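Local coordinates for RctB replication initiator protein (Vibrio cholerae, PDB 5UBE), which initiates replication of the second chromosome of Vibrio cholerae, probably by binding DNA at its origin, this N-terminal domain being of helix-turn-helix type, at residues H19-S24 / M110-I115. Residues are numbered along the deposited sequence; the frame is centred on the assembly and turned at random.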
loop_
_atom_site.group_PDB
_atom_site.type_symbol
_atom_site.label_atom_id
_atom_site.label_comp_id
_atom_site.label_asym_id
_atom_site.label_seq_id
_atom_site.Cartn_x
_atom_site.Cartn_y
_atom_site.Cartn_z
ATOM N N HIS A 19 7.543 2.500 2.879
ATOM C CA HIS A 19 6.910 2.117 1.634
ATOM C C HIS A 19 5.602 2.880 1.453
ATOM O O HIS A 19 4.978 3.317 2.421
ATOM C CB HIS A 19 6.662 0.608 1.599
ATOM C CG HIS A 19 7.878 -0.194 1.258
ATOM N ND1 HIS A 19 7.892 -1.572 1.278
ATOM C CD2 HIS A 19 9.121 0.189 0.881
ATOM C CE1 HIS A 19 9.090 -2.004 0.927
ATOM N NE2 HIS A 19 9.854 -0.956 0.682
ATOM N N LEU A 20 5.182 3.016 0.191
ATOM C CA LEU A 20 4.081 3.885 -0.202
ATOM C C LEU A 20 3.001 3.112 -0.950
ATOM O O LEU A 20 3.294 2.201 -1.727
ATOM C CB LEU A 20 4.583 5.011 -1.101
ATOM C CG LEU A 20 5.571 5.999 -0.493
ATOM C CD1 LEU A 20 5.894 7.109 -1.483
ATOM C CD2 LEU A 20 4.995 6.575 0.777
ATOM N N PHE A 21 1.748 3.510 -0.729
ATOM C CA PHE A 21 0.586 2.911 -1.373
ATOM C C PHE A 21 -0.188 3.980 -2.128
ATOM O O PHE A 21 -0.583 4.994 -1.547
ATOM C CB PHE A 21 -0.335 2.253 -0.349
ATOM C CG PHE A 21 0.308 1.126 0.392
ATOM C CD1 PHE A 21 0.264 -0.161 -0.111
ATOM C CD2 PHE A 21 0.983 1.361 1.580
ATOM C CE1 PHE A 21 0.874 -1.201 0.578
ATOM C CE2 PHE A 21 1.589 0.328 2.267
ATOM C CZ PHE A 21 1.539 -0.940 1.779
ATOM N N GLU A 22 -0.433 3.739 -3.408
ATOM C CA GLU A 22 -1.225 4.670 -4.201
ATOM C C GLU A 22 -2.707 4.505 -3.857
ATOM O O GLU A 22 -3.258 3.403 -3.956
ATOM C CB GLU A 22 -0.948 4.428 -5.684
ATOM C CG GLU A 22 -1.946 5.007 -6.639
ATOM C CD GLU A 22 -1.822 4.372 -8.014
ATOM O OE1 GLU A 22 -0.726 4.477 -8.612
ATOM O OE2 GLU A 22 -2.803 3.745 -8.471
ATOM N N VAL A 23 -3.342 5.603 -3.436
ATOM C CA VAL A 23 -4.762 5.582 -3.109
ATOM C C VAL A 23 -5.580 5.403 -4.380
ATOM O O VAL A 23 -5.289 6.010 -5.417
ATOM C CB VAL A 23 -5.151 6.876 -2.377
ATOM C CG1 VAL A 23 -6.658 6.936 -2.169
ATOM C CG2 VAL A 23 -4.412 6.966 -1.039
ATOM N N SER A 24 -6.596 4.544 -4.317
ATOM C CA SER A 24 -7.541 4.427 -5.421
ATOM C C SER A 24 -8.921 4.143 -4.858
ATOM O O SER A 24 -9.085 3.226 -4.049
ATOM C CB SER A 24 -7.125 3.324 -6.399
ATOM O OG SER A 24 -8.216 2.472 -6.740
ATOM N N MET A 110 9.574 2.127 -2.284
ATOM C CA MET A 110 8.676 1.290 -3.084
ATOM C C MET A 110 7.271 1.884 -3.136
ATOM O O MET A 110 6.678 2.194 -2.095
ATOM C CB MET A 110 8.596 -0.134 -2.530
ATOM C CG MET A 110 9.427 -1.146 -3.295
ATOM S SD MET A 110 9.110 -1.155 -5.063
ATOM C CE MET A 110 10.349 -2.349 -5.578
ATOM N N LEU A 111 6.735 2.020 -4.344
ATOM C CA LEU A 111 5.346 2.412 -4.535
ATOM C C LEU A 111 4.527 1.179 -4.888
ATOM O O LEU A 111 4.965 0.338 -5.673
ATOM C CB LEU A 111 5.212 3.468 -5.632
ATOM C CG LEU A 111 3.795 4.000 -5.844
ATOM C CD1 LEU A 111 3.306 4.705 -4.586
ATOM C CD2 LEU A 111 3.752 4.927 -7.050
ATOM N N HIS A 112 3.341 1.075 -4.302
ATOM C CA HIS A 112 2.490 -0.095 -4.472
ATOM C C HIS A 112 1.146 0.368 -4.993
ATOM O O HIS A 112 0.505 1.228 -4.381
ATOM C CB HIS A 112 2.339 -0.863 -3.156
ATOM C CG HIS A 112 3.644 -1.329 -2.613
ATOM N ND1 HIS A 112 4.063 -2.640 -2.695
ATOM C CD2 HIS A 112 4.661 -0.640 -2.048
ATOM C CE1 HIS A 112 5.270 -2.744 -2.169
ATOM N NE2 HIS A 112 5.657 -1.546 -1.770
ATOM N N ARG A 113 0.730 -0.208 -6.115
ATOM C CA ARG A 113 -0.495 0.159 -6.811
ATOM C C ARG A 113 -1.399 -1.060 -6.860
ATOM O O ARG A 113 -0.958 -2.144 -7.244
ATOM C CB ARG A 113 -0.185 0.661 -8.225
ATOM C CG ARG A 113 -1.339 0.553 -9.219
ATOM C CD ARG A 113 -0.874 1.047 -10.574
ATOM N NE ARG A 113 -0.147 2.306 -10.432
ATOM C CZ ARG A 113 0.613 2.853 -11.374
ATOM N NH1 ARG A 113 0.763 2.255 -12.549
ATOM N NH2 ARG A 113 1.230 4.003 -11.137
ATOM N N PHE A 114 -2.643 -0.894 -6.427
ATOM C CA PHE A 114 -3.592 -1.990 -6.497
ATOM C C PHE A 114 -3.744 -2.436 -7.942
ATOM O O PHE A 114 -3.675 -1.624 -8.868
ATOM C CB PHE A 114 -4.940 -1.561 -5.917
ATOM C CG PHE A 114 -4.965 -1.518 -4.393
ATOM C CD1 PHE A 114 -5.113 -2.691 -3.653
ATOM C CD2 PHE A 114 -4.844 -0.311 -3.710
ATOM C CE1 PHE A 114 -5.150 -2.655 -2.268
ATOM C CE2 PHE A 114 -4.867 -0.268 -2.304
ATOM C CZ PHE A 114 -5.022 -1.445 -1.588
ATOM N N ILE A 115 -3.898 -3.742 -8.134
ATOM C CA ILE A 115 -4.055 -4.339 -9.453
ATOM C C ILE A 115 -5.506 -4.772 -9.599
ATOM O O ILE A 115 -6.074 -5.390 -8.692
ATOM C CB ILE A 115 -3.092 -5.528 -9.661
ATOM C CG1 ILE A 115 -1.654 -5.117 -9.341
ATOM C CG2 ILE A 115 -3.157 -6.017 -11.102
ATOM C CD1 ILE A 115 -0.623 -6.173 -9.655
HETATM O O HOH W 1 -3.546 1.717 -5.999
#
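Leu20 and Phe21 pair with Leu111 and His112 as parallel neighbours in the middle of the mixed sheet of this helix-turn-helix domain, joining the N-terminal strand 20-22 to strand 108-114, with 62-64 and 94-100 outermost. Three backbone bonds set the register: Leu20 N to Met110 O, His112 N to Leu20 O (more bent) and Glu22 N to His112 O (nearly straight, 171°). Past them, a water bridges the strands by donating to Glu22 O and accepting from Phe114 N.

On one face, the rings of His19, Phe21 and His112 cluster against Leu85 of helix 78-91. The His112 ring lies obliquely to both others, its plane turned 42° from that of His19, and its buried NE2 has no partner in the model. Met110 CB sits over a face of the His19 ring, 3.6 Å from the centroid, a CH-pi contact. On the other face, Leu20 CB meets Leu111 CD1 at 3.7 Å.

Glu22 and Arg113 form a salt bridge, the Glu22 CG standing anti to the backbone N and extending the chain to Arg113. There Arg113 NE reaches the syn side of Glu22 OE1 at 2.9 Å, 24° out of the carboxylate plane, while Arg113 NH2 adds a weak bond to the same oxygen at 3.2 Å.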